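Local coordinates for protein BlEst2 (Bacillus licheniformis, PDB 6WPX) that probably hydrolyses ester bonds as a lipase or esterase of the alpha/beta-hydrolase class, here in a propeptide form whose C-terminal domain is autoinhibitory, at residues E308-H322 with Q375-L389. Residues are numbered along the deposited sequence; the frame is centred on the assembly and turned at random.
Sequences EKGVKEITVHWLSNH and QKEAFLFIVTFDSPL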
# COMPACT_ATOMS: atom_id res chain seq x y z
N GLU A 308 -18.82 10.13 -16.82
CA GLU A 308 -20.23 10.46 -16.64
C GLU A 308 -20.41 11.99 -16.41
O GLU A 308 -19.43 12.72 -16.20
CB GLU A 308 -20.84 9.63 -15.48
CG GLU A 308 -20.35 9.99 -14.09
CD GLU A 308 -19.08 9.30 -13.61
OE1 GLU A 308 -18.38 8.66 -14.43
OE2 GLU A 308 -18.78 9.43 -12.41
N LYS A 309 -21.65 12.47 -16.46
CA LYS A 309 -21.97 13.87 -16.18
C LYS A 309 -21.75 14.11 -14.69
O LYS A 309 -21.92 13.18 -13.90
CB LYS A 309 -23.45 14.18 -16.55
CG LYS A 309 -23.75 14.18 -18.04
CD LYS A 309 -25.20 14.56 -18.33
CE LYS A 309 -25.63 14.11 -19.70
NZ LYS A 309 -27.07 14.39 -19.95
N GLY A 310 -21.41 15.35 -14.32
CA GLY A 310 -21.25 15.73 -12.92
C GLY A 310 -19.97 15.33 -12.22
O GLY A 310 -19.91 15.33 -10.99
N VAL A 311 -18.91 15.04 -13.00
CA VAL A 311 -17.63 14.67 -12.39
C VAL A 311 -16.90 15.96 -12.02
O VAL A 311 -16.72 16.84 -12.86
CB VAL A 311 -16.79 13.71 -13.28
CG1 VAL A 311 -15.41 13.43 -12.68
CG2 VAL A 311 -17.51 12.40 -13.50
N LYS A 312 -16.45 16.05 -10.76
CA LYS A 312 -15.74 17.22 -10.25
C LYS A 312 -14.29 17.22 -10.71
O LYS A 312 -13.73 18.27 -11.00
CB LYS A 312 -15.84 17.25 -8.71
CG LYS A 312 -15.47 18.58 -8.07
CD LYS A 312 -16.51 19.68 -8.33
CE LYS A 312 -16.23 20.91 -7.49
NZ LYS A 312 -16.65 20.72 -6.08
N GLU A 313 -13.70 16.01 -10.81
CA GLU A 313 -12.31 15.83 -11.19
C GLU A 313 -12.04 14.40 -11.57
O GLU A 313 -12.59 13.47 -10.99
CB GLU A 313 -11.38 16.19 -10.01
CG GLU A 313 -9.91 16.32 -10.40
CD GLU A 313 -8.93 16.67 -9.30
OE1 GLU A 313 -9.14 16.25 -8.14
OE2 GLU A 313 -7.91 17.32 -9.61
N ILE A 314 -11.11 14.23 -12.51
CA ILE A 314 -10.54 12.96 -12.86
C ILE A 314 -9.03 13.13 -12.70
O ILE A 314 -8.50 14.20 -12.99
CB ILE A 314 -10.93 12.38 -14.27
CG1 ILE A 314 -10.62 13.36 -15.42
CG2 ILE A 314 -12.40 11.90 -14.31
CD1 ILE A 314 -10.63 12.75 -16.84
N THR A 315 -8.35 12.08 -12.24
CA THR A 315 -6.89 12.00 -12.26
C THR A 315 -6.67 10.86 -13.23
O THR A 315 -7.44 9.89 -13.24
CB THR A 315 -6.22 11.90 -10.89
OG1 THR A 315 -6.33 10.58 -10.35
CG2 THR A 315 -6.71 12.98 -9.89
N VAL A 316 -5.70 11.03 -14.12
CA VAL A 316 -5.45 10.12 -15.24
C VAL A 316 -3.99 9.72 -15.17
O VAL A 316 -3.11 10.58 -15.15
CB VAL A 316 -5.83 10.79 -16.59
CG1 VAL A 316 -5.68 9.83 -17.77
CG2 VAL A 316 -7.24 11.37 -16.56
N HIS A 317 -3.74 8.42 -15.08
CA HIS A 317 -2.40 7.90 -14.92
C HIS A 317 -2.06 6.82 -15.91
O HIS A 317 -2.82 5.86 -16.04
CB HIS A 317 -2.22 7.33 -13.49
CG HIS A 317 -2.75 8.25 -12.44
ND1 HIS A 317 -1.95 9.22 -11.88
CD2 HIS A 317 -3.99 8.35 -11.93
CE1 HIS A 317 -2.73 9.90 -11.06
NE2 HIS A 317 -3.96 9.41 -11.05
N TRP A 318 -0.90 6.95 -16.55
CA TRP A 318 -0.40 5.90 -17.42
C TRP A 318 0.91 5.41 -16.79
O TRP A 318 1.93 6.10 -16.85
CB TRP A 318 -0.19 6.40 -18.86
CG TRP A 318 0.20 5.31 -19.82
CD1 TRP A 318 1.45 4.84 -20.07
CD2 TRP A 318 -0.69 4.55 -20.67
NE1 TRP A 318 1.41 3.84 -21.02
CE2 TRP A 318 0.10 3.63 -21.39
CE3 TRP A 318 -2.09 4.53 -20.84
CZ2 TRP A 318 -0.45 2.75 -22.33
CZ3 TRP A 318 -2.64 3.62 -21.75
CH2 TRP A 318 -1.81 2.77 -22.50
N LEU A 319 0.86 4.26 -16.12
CA LEU A 319 2.05 3.66 -15.49
C LEU A 319 2.73 2.82 -16.53
O LEU A 319 2.05 2.10 -17.25
CB LEU A 319 1.70 2.79 -14.28
CG LEU A 319 1.23 3.52 -13.01
CD1 LEU A 319 -0.26 3.90 -13.10
CD2 LEU A 319 1.49 2.66 -11.80
N SER A 320 4.05 2.93 -16.63
CA SER A 320 4.85 2.22 -17.62
C SER A 320 6.21 1.82 -17.03
O SER A 320 6.62 2.35 -16.00
CB SER A 320 5.08 3.11 -18.84
OG SER A 320 5.87 2.46 -19.83
N ASN A 321 6.91 0.89 -17.68
CA ASN A 321 8.25 0.50 -17.26
C ASN A 321 9.28 1.50 -17.81
O ASN A 321 10.44 1.45 -17.42
CB ASN A 321 8.57 -0.94 -17.68
CG ASN A 321 8.42 -1.19 -19.14
OD1 ASN A 321 7.33 -1.07 -19.71
ND2 ASN A 321 9.50 -1.64 -19.77
N HIS A 322 8.86 2.43 -18.67
CA HIS A 322 9.81 3.43 -19.15
C HIS A 322 9.15 4.81 -19.21
O HIS A 322 7.92 4.94 -19.13
CB HIS A 322 10.55 3.02 -20.44
CG HIS A 322 9.71 2.85 -21.65
ND1 HIS A 322 9.23 3.94 -22.36
CD2 HIS A 322 9.38 1.72 -22.32
CE1 HIS A 322 8.58 3.43 -23.39
NE2 HIS A 322 8.64 2.11 -23.41
N GLN A 375 9.92 1.93 -27.89
CA GLN A 375 10.38 0.74 -27.14
C GLN A 375 9.15 0.12 -26.48
O GLN A 375 8.31 0.85 -26.02
CB GLN A 375 11.37 1.23 -26.09
CG GLN A 375 11.73 0.21 -25.02
CD GLN A 375 12.96 0.66 -24.27
OE1 GLN A 375 14.07 0.60 -24.79
NE2 GLN A 375 12.76 1.10 -23.03
N LYS A 376 9.11 -1.21 -26.45
CA LYS A 376 8.05 -2.07 -25.90
C LYS A 376 7.73 -1.66 -24.45
O LYS A 376 8.66 -1.37 -23.68
CB LYS A 376 8.54 -3.51 -26.00
CG LYS A 376 7.55 -4.60 -25.65
CD LYS A 376 8.17 -5.97 -25.71
CE LYS A 376 9.10 -6.14 -26.90
NZ LYS A 376 10.03 -7.27 -26.76
N GLU A 377 6.44 -1.58 -24.12
CA GLU A 377 6.08 -1.21 -22.74
C GLU A 377 4.96 -2.10 -22.20
O GLU A 377 4.20 -2.60 -22.98
CB GLU A 377 5.64 0.25 -22.64
CG GLU A 377 4.25 0.49 -23.17
CD GLU A 377 3.62 1.83 -22.84
OE1 GLU A 377 4.12 2.49 -21.95
OE2 GLU A 377 2.62 2.16 -23.45
N ALA A 378 5.03 -2.39 -20.91
CA ALA A 378 3.88 -2.95 -20.19
C ALA A 378 3.25 -1.72 -19.51
O ALA A 378 3.98 -0.84 -19.09
CB ALA A 378 4.25 -4.00 -19.19
N PHE A 379 1.93 -1.66 -19.49
CA PHE A 379 1.28 -0.50 -18.90
C PHE A 379 0.17 -0.85 -17.94
O PHE A 379 -0.36 -1.95 -17.94
CB PHE A 379 0.75 0.44 -20.01
CG PHE A 379 -0.51 -0.05 -20.71
CD1 PHE A 379 -1.77 0.24 -20.20
CD2 PHE A 379 -0.43 -0.82 -21.86
CE1 PHE A 379 -2.92 -0.21 -20.83
CE2 PHE A 379 -1.59 -1.26 -22.50
CZ PHE A 379 -2.82 -0.97 -21.98
N LEU A 380 -0.19 0.14 -17.14
CA LEU A 380 -1.31 0.09 -16.22
C LEU A 380 -1.90 1.48 -16.32
O LEU A 380 -1.23 2.46 -16.03
CB LEU A 380 -0.86 -0.25 -14.79
CG LEU A 380 -1.97 -0.45 -13.74
CD1 LEU A 380 -2.96 -1.54 -14.17
CD2 LEU A 380 -1.37 -0.81 -12.39
N PHE A 381 -3.13 1.55 -16.82
CA PHE A 381 -3.87 2.79 -17.05
C PHE A 381 -4.92 2.92 -15.99
O PHE A 381 -5.74 2.02 -15.83
CB PHE A 381 -4.52 2.76 -18.46
CG PHE A 381 -5.49 3.89 -18.70
CD1 PHE A 381 -5.13 5.21 -18.44
CD2 PHE A 381 -6.77 3.64 -19.18
CE1 PHE A 381 -6.03 6.26 -18.64
CE2 PHE A 381 -7.67 4.69 -19.40
CZ PHE A 381 -7.29 6.00 -19.15
N ILE A 382 -4.88 4.04 -15.24
CA ILE A 382 -5.81 4.23 -14.12
C ILE A 382 -6.40 5.61 -14.17
O ILE A 382 -5.69 6.60 -14.32
CB ILE A 382 -5.13 3.95 -12.73
CG1 ILE A 382 -4.57 2.53 -12.64
CG2 ILE A 382 -6.06 4.25 -11.53
CD1 ILE A 382 -3.49 2.37 -11.60
N VAL A 383 -7.71 5.66 -13.98
CA VAL A 383 -8.45 6.91 -13.87
C VAL A 383 -9.11 6.92 -12.50
O VAL A 383 -9.76 5.94 -12.14
CB VAL A 383 -9.50 7.11 -15.01
CG1 VAL A 383 -10.24 8.45 -14.85
CG2 VAL A 383 -8.85 7.04 -16.38
N THR A 384 -8.98 8.01 -11.75
CA THR A 384 -9.73 8.12 -10.50
C THR A 384 -10.78 9.19 -10.76
O THR A 384 -10.56 10.06 -11.59
CB THR A 384 -8.86 8.41 -9.25
OG1 THR A 384 -8.55 9.80 -9.25
CG2 THR A 384 -7.60 7.55 -9.18
N PHE A 385 -11.92 9.10 -10.08
CA PHE A 385 -13.03 10.03 -10.26
C PHE A 385 -13.45 10.62 -8.96
O PHE A 385 -13.65 9.91 -7.96
CB PHE A 385 -14.26 9.32 -10.86
CG PHE A 385 -14.04 8.60 -12.18
CD1 PHE A 385 -13.43 7.35 -12.22
CD2 PHE A 385 -14.50 9.16 -13.37
CE1 PHE A 385 -13.22 6.70 -13.43
CE2 PHE A 385 -14.29 8.50 -14.59
CZ PHE A 385 -13.67 7.27 -14.61
N ASP A 386 -13.64 11.94 -8.98
CA ASP A 386 -14.21 12.67 -7.85
C ASP A 386 -15.65 12.94 -8.38
O ASP A 386 -15.87 13.85 -9.18
CB ASP A 386 -13.44 13.96 -7.54
CG ASP A 386 -14.03 14.73 -6.36
OD1 ASP A 386 -15.10 14.33 -5.86
OD2 ASP A 386 -13.40 15.70 -5.91
N SER A 387 -16.58 12.07 -8.03
CA SER A 387 -17.94 12.13 -8.57
C SER A 387 -18.97 11.59 -7.57
O SER A 387 -18.69 10.62 -6.86
CB SER A 387 -18.01 11.30 -9.86
OG SER A 387 -19.32 11.10 -10.38
N PRO A 388 -20.20 12.15 -7.55
CA PRO A 388 -21.24 11.62 -6.65
C PRO A 388 -21.69 10.21 -7.04
O PRO A 388 -22.40 9.59 -6.27
CB PRO A 388 -22.39 12.63 -6.81
CG PRO A 388 -21.78 13.84 -7.46
CD PRO A 388 -20.71 13.29 -8.34
N LEU A 389 -21.21 9.71 -8.19
CA LEU A 389 -21.60 8.37 -8.71
C LEU A 389 -21.12 7.25 -7.79
O LEU A 389 -21.68 6.19 -7.85
CB LEU A 389 -21.08 8.16 -10.14
CG LEU A 389 -21.20 6.73 -10.65
CD1 LEU A 389 -22.63 6.41 -11.01
CD2 LEU A 389 -20.26 6.47 -11.81
O HOH W 1 -21.62 12.54 -11.36
O HOH W 2 -10.20 12.16 -8.93
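Trp318 lies against Phe379 in an offset stack, with ring planes 15° apart and the centroid of its six-membered ring 4.2 Å from that of Phe379; CH2 sits over the centre of the phenyl face. With CG anti to the backbone N (chi1 -174°), the indole reaches across to the neighbouring strand, and its NE1 points at Glu377. The NE1 to OE1 bond of 3.2 Å is nearly straight (170°) and lies in the indole plane, which fixes the ring's rotation. Ser320 OG donates to the same OE1 through the anti lone pair, at 2.7 Å, while Ser371 and Asn297 hold OE2, so the buried carboxylate is well satisfied. Phe381 completes the aromatic cluster, its CB 3.8 Å from Trp318 CE3 and its ring oblique to the indole, and Ile369 of strand 365-372 touches both side chains.

On the opposite face Thr315, His317, Leu319 and Ile382 meet helix 218-224. There Thr315 OG1 and Thr384 OG1 share a hydrogen bond of 2.6 Å, donor undetermined, and Thr315 OG1 also bonds His317 NE2, at 2.7 Å; His317 ND1 continues the chain to Ser356.

Toward Asp386 the packing gives way to a more open edge. Lys312 and Asp386 run side by side, but NZ stays 6.0 Å from OD2, too far for a salt bridge. Backbone bonds define the end instead: Lys312 N reaches Asp386 O at 2.8 Å, whereas Glu313 N makes a weak bond to that oxygen. Beyond it, Ser387 OG donates to Glu308 OE2, which also pairs with Arg465.

Both Lys312 and Glu313 facing Asp386 make a classic beta bulge, ending a regular antiparallel pairing of two adjacent interior strands of a five-stranded sheet; strand 365-372, against Trp318 and Phe381, belongs to a separate four-stranded sheet, consistent with a beta-sandwich.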